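Side-chain contacts in enoyl-CoA hydratase (Mycolicibacterium smegmatis, PDB 7MCM), which probably catalyses the reversible addition of water to the double bond of enoyl-CoA thioesters, a step of fatty acid metabolism: residues B[19-24]-B[33-38]; B[141-144]-B[149-152]; B[223-226]-B[232-235]. All blocks are in the same frame, centred on the assembly; numbering follows the deposited sequence. Where two conformers were deposited one is given.

Contact 1 (B[19-24]-B[33-38])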
# COMPACT_ATOMS: atom_id res chain seq x y z
N TRP B 19 -28.78 2.61 -18.94
CA TRP B 19 -27.88 2.43 -20.07
C TRP B 19 -28.09 1.01 -20.58
O TRP B 19 -27.87 0.05 -19.84
CB TRP B 19 -26.43 2.63 -19.67
CG TRP B 19 -26.10 3.97 -19.06
CD1 TRP B 19 -26.94 5.04 -18.93
CD2 TRP B 19 -24.84 4.36 -18.51
NE1 TRP B 19 -26.26 6.09 -18.34
CE2 TRP B 19 -24.98 5.69 -18.07
CE3 TRP B 19 -23.61 3.72 -18.35
CZ2 TRP B 19 -23.92 6.39 -17.48
CZ3 TRP B 19 -22.57 4.41 -17.77
CH2 TRP B 19 -22.73 5.73 -17.33
N THR B 20 -28.51 0.88 -21.84
CA THR B 20 -28.77 -0.42 -22.44
C THR B 20 -27.72 -0.66 -23.52
O THR B 20 -27.69 0.04 -24.53
CB THR B 20 -30.18 -0.51 -23.02
OG1 THR B 20 -31.13 -0.15 -22.01
CG2 THR B 20 -30.46 -1.93 -23.46
N ILE B 21 -26.87 -1.67 -23.29
CA ILE B 21 -25.90 -2.09 -24.30
C ILE B 21 -26.65 -2.61 -25.50
O ILE B 21 -27.53 -3.47 -25.37
CB ILE B 21 -24.98 -3.18 -23.73
CG1 ILE B 21 -24.29 -2.69 -22.45
CG2 ILE B 21 -23.96 -3.64 -24.80
CD1 ILE B 21 -23.65 -3.82 -21.64
N ASP B 22 -26.34 -2.07 -26.69
CA ASP B 22 -27.11 -2.44 -27.89
C ASP B 22 -26.15 -2.62 -29.07
O ASP B 22 -26.01 -1.75 -29.94
CB ASP B 22 -28.22 -1.41 -28.17
CG ASP B 22 -29.32 -1.95 -29.09
OD1 ASP B 22 -29.20 -3.09 -29.59
OD2 ASP B 22 -30.33 -1.23 -29.30
N VAL B 23 -25.47 -3.76 -29.12
CA VAL B 23 -24.60 -4.11 -30.24
C VAL B 23 -25.13 -5.41 -30.83
O VAL B 23 -24.58 -6.49 -30.56
CB VAL B 23 -23.13 -4.23 -29.79
CG1 VAL B 23 -22.20 -4.41 -30.97
CG2 VAL B 23 -22.73 -2.99 -29.00
N PRO B 24 -26.22 -5.36 -31.61
CA PRO B 24 -26.92 -6.60 -31.98
C PRO B 24 -26.16 -7.47 -32.97
O PRO B 24 -26.46 -8.66 -33.05
CB PRO B 24 -28.22 -6.09 -32.61
CG PRO B 24 -27.87 -4.75 -33.16
CD PRO B 24 -26.88 -4.17 -32.17
N SER B 33 -14.73 -0.06 -30.56
CA SER B 33 -14.38 1.31 -30.23
C SER B 33 -15.60 2.23 -30.17
O SER B 33 -15.60 3.21 -29.42
CB SER B 33 -13.37 1.86 -31.24
OG SER B 33 -13.98 1.94 -32.51
N ASP B 34 -16.64 1.95 -30.97
CA ASP B 34 -17.87 2.74 -30.86
C ASP B 34 -18.49 2.62 -29.48
O ASP B 34 -18.87 3.62 -28.87
CB ASP B 34 -18.87 2.32 -31.92
CG ASP B 34 -18.53 2.86 -33.28
OD1 ASP B 34 -17.80 3.88 -33.35
OD2 ASP B 34 -18.98 2.26 -34.28
N PHE B 35 -18.61 1.39 -28.97
CA PHE B 35 -19.19 1.23 -27.64
C PHE B 35 -18.34 1.91 -26.58
O PHE B 35 -18.86 2.60 -25.68
CB PHE B 35 -19.38 -0.24 -27.28
CG PHE B 35 -19.92 -0.42 -25.89
CD1 PHE B 35 -19.07 -0.49 -24.80
CD2 PHE B 35 -21.29 -0.45 -25.67
CE1 PHE B 35 -19.58 -0.61 -23.52
CE2 PHE B 35 -21.80 -0.57 -24.39
CZ PHE B 35 -20.94 -0.65 -23.32
N ILE B 36 -17.02 1.70 -26.64
CA ILE B 36 -16.13 2.27 -25.63
C ILE B 36 -16.27 3.78 -25.60
O ILE B 36 -16.40 4.38 -24.52
CB ILE B 36 -14.68 1.82 -25.89
CG1 ILE B 36 -14.58 0.29 -25.78
CG2 ILE B 36 -13.73 2.49 -24.91
CD1 ILE B 36 -13.24 -0.32 -26.20
N ASP B 37 -16.30 4.42 -26.77
CA ASP B 37 -16.49 5.87 -26.85
C ASP B 37 -17.81 6.30 -26.21
O ASP B 37 -17.86 7.31 -25.50
CB ASP B 37 -16.44 6.33 -28.31
CG ASP B 37 -15.05 6.24 -28.91
OD1 ASP B 37 -14.06 6.17 -28.15
OD2 ASP B 37 -14.94 6.24 -30.15
N ALA B 38 -18.89 5.56 -26.48
CA ALA B 38 -20.19 5.91 -25.91
C ALA B 38 -20.21 5.72 -24.39
O ALA B 38 -20.85 6.49 -23.67
CB ALA B 38 -21.28 5.04 -26.55
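Val23 and Phe35 mark the closest backbone approach, with Val23 CA and Phe35 CA 8.0 Å apart, so side chains alone bridge the end of the strand and the first turn of the helix. Phe35 does most of the bridging. Its CG lies anti to the backbone N (chi1 178°), which carries the ring out from the helix toward Ile21 and Val23. The outer part of the ring meets Ile21. Phe35 CE2 sits 3.8 Å from Ile21 CG2 and equally near Ile21 CG1, so it rests against both branches of the isoleucine. Phe35 CZ extends the contact along the CG1 branch, 4.0 Å from Ile21 CG1. Val23 makes a looser contact nearer the ring's base, with Val23 CG2 4.4 Å from Phe35 CD2. Both aliphatic groups approach the ring at a slant. The contact is purely apolar, and Ile21 and Phe35 are buried. It belongs to the beta-alpha-beta unit of strand 16-21, helix 33-48 and strand 54-59. Ile21 also packs on Leu57 of strand 54-59, while Phe35 also touches Ile30 in the connecting loop and Leu8 of strand 8-13. The helix start is thus packed against the edge region of the mixed sheet.

Contact 2 (B[141-144]-B[149-152])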
# COMPACT_ATOMS: atom_id res chain seq x y z
N GLU B 141 -16.00 -16.23 -16.81
CA GLU B 141 -14.66 -15.67 -16.95
C GLU B 141 -13.91 -16.56 -17.95
O GLU B 141 -13.01 -17.33 -17.60
CB GLU B 141 -13.97 -15.62 -15.59
CG GLU B 141 -12.74 -14.74 -15.51
CD GLU B 141 -13.10 -13.25 -15.47
OE1 GLU B 141 -13.80 -12.80 -16.38
OE2 GLU B 141 -12.64 -12.54 -14.55
N SER B 142 -14.33 -16.47 -19.22
CA SER B 142 -14.03 -17.50 -20.21
C SER B 142 -12.63 -17.40 -20.80
O SER B 142 -12.23 -18.31 -21.55
CB SER B 142 -15.04 -17.42 -21.35
OG SER B 142 -15.01 -16.13 -21.95
N PHE B 143 -11.86 -16.36 -20.46
CA PHE B 143 -10.62 -16.05 -21.17
C PHE B 143 -9.67 -17.25 -21.25
O PHE B 143 -9.12 -17.55 -22.32
CB PHE B 143 -9.92 -14.88 -20.47
CG PHE B 143 -10.71 -13.62 -20.48
CD1 PHE B 143 -10.63 -12.73 -21.54
CD2 PHE B 143 -11.57 -13.32 -19.41
CE1 PHE B 143 -11.38 -11.55 -21.53
CE2 PHE B 143 -12.32 -12.15 -19.40
CZ PHE B 143 -12.22 -11.26 -20.45
N VAL B 144 -9.48 -17.94 -20.13
CA VAL B 144 -8.48 -19.01 -20.05
C VAL B 144 -8.77 -20.12 -21.05
O VAL B 144 -7.84 -20.80 -21.52
CB VAL B 144 -8.42 -19.55 -18.61
CG1 VAL B 144 -9.70 -20.31 -18.25
CG2 VAL B 144 -7.18 -20.41 -18.41
N ILE B 149 -5.92 -14.19 -20.85
CA ILE B 149 -6.20 -13.81 -19.47
C ILE B 149 -7.17 -12.63 -19.51
O ILE B 149 -7.34 -12.03 -20.58
CB ILE B 149 -4.92 -13.50 -18.66
CG1 ILE B 149 -3.95 -12.55 -19.40
CG2 ILE B 149 -4.20 -14.79 -18.32
CD1 ILE B 149 -4.30 -11.06 -19.33
N PRO B 150 -7.83 -12.27 -18.39
CA PRO B 150 -8.71 -11.10 -18.42
C PRO B 150 -7.92 -9.80 -18.55
O PRO B 150 -7.35 -9.31 -17.57
CB PRO B 150 -9.46 -11.18 -17.08
CG PRO B 150 -9.25 -12.62 -16.60
CD PRO B 150 -7.90 -12.99 -17.11
N GLY B 151 -7.84 -9.26 -19.76
CA GLY B 151 -7.00 -8.10 -19.98
C GLY B 151 -7.56 -6.79 -19.47
O GLY B 151 -6.87 -5.76 -19.54
N ASP B 152 -8.78 -6.80 -18.93
CA ASP B 152 -9.50 -5.59 -18.57
C ASP B 152 -9.58 -5.36 -17.06
O ASP B 152 -10.42 -4.57 -16.62
CB ASP B 152 -10.91 -5.64 -19.14
CG ASP B 152 -11.65 -6.89 -18.71
OD1 ASP B 152 -11.09 -7.65 -17.90
OD2 ASP B 152 -12.80 -7.09 -19.16
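Phe143 packs on the peptide link between Ile149 and Pro150 and on the proline ring. Its CG lies anti to the carbonyl carbon (chi1 -62°), and the side chain can be followed outward from there. Phe143 CB rests on the carbonyl of Ile149, 3.7 Å from Ile149 C. Phe143 CG touches the same carbonyl. The two sides of the ring then part company. Phe143 CD1 stays with the backbone, 3.5 Å from Ile149 O, which approaches the ring obliquely. Phe143 CD2 meets the proline, 3.7 Å from Pro150 CG, and Phe143 CE2 continues along it, 3.8 Å from Pro150 CB. At the tip, Phe143 CZ is 4.1 Å from Pro150 CA, and Phe143 CE1 is equally far from it. That CA lies over the middle of one ring face, 3.7 Å from the Phe143 centroid and only 8° off the ring normal, a CH-pi contact. Glu141 OE2 is 4.0 Å from Pro150 CG, the two side chains crossing at about a right angle. Glu141 OE1 lies at the phenyl edge, in the ring plane. Asp123 of helix 120-127 lies close to the carboxylates of Glu141 and Asp152. Gln242 of the second subunit bonds to Ile149 N. Such a gathering of acids is consistent with a place near the active site of the crotonase fold, though which acids act is not established.

Contact 3 (B[223-226]-B[232-235])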
# COMPACT_ATOMS: atom_id res chain seq x y z
N LEU B 223 -16.83 5.12 -0.39
CA LEU B 223 -16.74 3.67 -0.57
C LEU B 223 -15.61 3.29 -1.52
O LEU B 223 -14.92 2.28 -1.30
CB LEU B 223 -18.06 3.11 -1.09
CG LEU B 223 -19.16 3.00 -0.02
CD1 LEU B 223 -20.51 2.89 -0.70
CD2 LEU B 223 -18.89 1.81 0.86
N LEU B 224 -15.42 4.05 -2.61
CA LEU B 224 -14.30 3.79 -3.51
C LEU B 224 -12.97 3.91 -2.80
O LEU B 224 -12.07 3.08 -2.99
CB LEU B 224 -14.34 4.73 -4.71
CG LEU B 224 -15.32 4.44 -5.84
CD1 LEU B 224 -15.14 5.44 -6.97
CD2 LEU B 224 -15.07 3.03 -6.36
N GLU B 225 -12.82 4.94 -1.97
CA GLU B 225 -11.57 5.13 -1.24
C GLU B 225 -11.27 3.96 -0.31
O GLU B 225 -10.11 3.57 -0.15
CB GLU B 225 -11.63 6.45 -0.46
CG GLU B 225 -10.46 6.69 0.46
CD GLU B 225 -9.29 7.32 -0.26
OE1 GLU B 225 -9.42 7.56 -1.48
OE2 GLU B 225 -8.24 7.53 0.37
N SER B 226 -12.30 3.36 0.28
CA SER B 226 -12.09 2.32 1.27
C SER B 226 -11.58 1.01 0.66
O SER B 226 -10.97 0.20 1.39
CB SER B 226 -13.39 2.10 2.04
OG SER B 226 -13.89 3.35 2.52
N ASP B 232 -6.63 5.45 8.01
CA ASP B 232 -6.32 6.86 8.22
C ASP B 232 -6.73 7.71 7.01
O ASP B 232 -7.19 8.84 7.17
CB ASP B 232 -4.83 7.03 8.51
CG ASP B 232 -4.45 6.57 9.91
OD1 ASP B 232 -5.32 6.64 10.81
OD2 ASP B 232 -3.29 6.14 10.11
N SER B 233 -6.52 7.19 5.80
CA SER B 233 -6.92 7.92 4.61
C SER B 233 -8.43 8.10 4.54
O SER B 233 -8.91 9.16 4.14
CB SER B 233 -6.40 7.21 3.36
OG SER B 233 -5.00 7.34 3.30
N THR B 234 -9.18 7.05 4.89
CA THR B 234 -10.63 7.15 4.86
C THR B 234 -11.13 8.14 5.91
O THR B 234 -12.04 8.94 5.64
CB THR B 234 -11.26 5.77 5.07
OG1 THR B 234 -10.92 4.93 3.97
CG2 THR B 234 -12.78 5.86 5.21
N LEU B 235 -10.52 8.12 7.10
CA LEU B 235 -10.90 9.06 8.14
C LEU B 235 -10.64 10.50 7.70
O LEU B 235 -11.47 11.39 7.95
CB LEU B 235 -10.15 8.75 9.43
CG LEU B 235 -10.51 7.44 10.16
CD1 LEU B 235 -9.57 7.21 11.35
CD2 LEU B 235 -11.95 7.46 10.61
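This contact lies at the turn of a helical hairpin, between helix 213-226 and helix 231-241, which run roughly antiparallel here and are joined by a short loop. The facing side chains are Glu225 and Ser226 on one side and Ser233 and Thr234 on the other. Glu225 CG lies anti to the backbone N (chi1 173°), and the chain then bends at chi2 (85°). This brings Glu225 OE2 within 3.5 Å of Ser233 CB, so the carboxylate meets the methylene of the serine. Farther back, Glu225 CG passes Thr234 OG1 at 4.0 Å, the two side chains running past each other in opposite directions. Ser226 has two conformers. In the one given, Ser226 OG lies 3.7 Å from Thr234 OG1, bonds to Leu222 O and also bonds to Thr155 of the third subunit. The other polar ends find their partners elsewhere. Glu225 OE2 accepts a hydrogen bond from Ser233 OG of the fourth subunit, and the reciprocal bond makes a matched pair across that interface. Glu225 OE1 is salt-bridged to Arg221. In the third subunit, Thr155 also packs on Thr234, and Arg160 bonds to Ser226 O. The two helices of the hairpin thus meet each other while lodged between helices of neighbouring subunits.

How the contacts relate
The three contacts follow one another along the chain, each closing before the next opens, and none touches another. Contact 1 belongs to the six-stranded sheet and its first crossover helix. Contact 2 lies in the loop between strand 138-140 and helix 154-162. Contact 3 joins the last two modelled helices. The centres of contacts 1 and 2 are about 20 Å apart, those of 2 and 3 about 29 Å, and those of 1 and 3 about 32 Å, on opposite sides of the chain's centre. Contact 1 is internal to its subunit, whereas contacts 2 and 3 also meet other subunits. They run from the sheet to the C-terminal helices, and the latter two lie at hexamer interfaces.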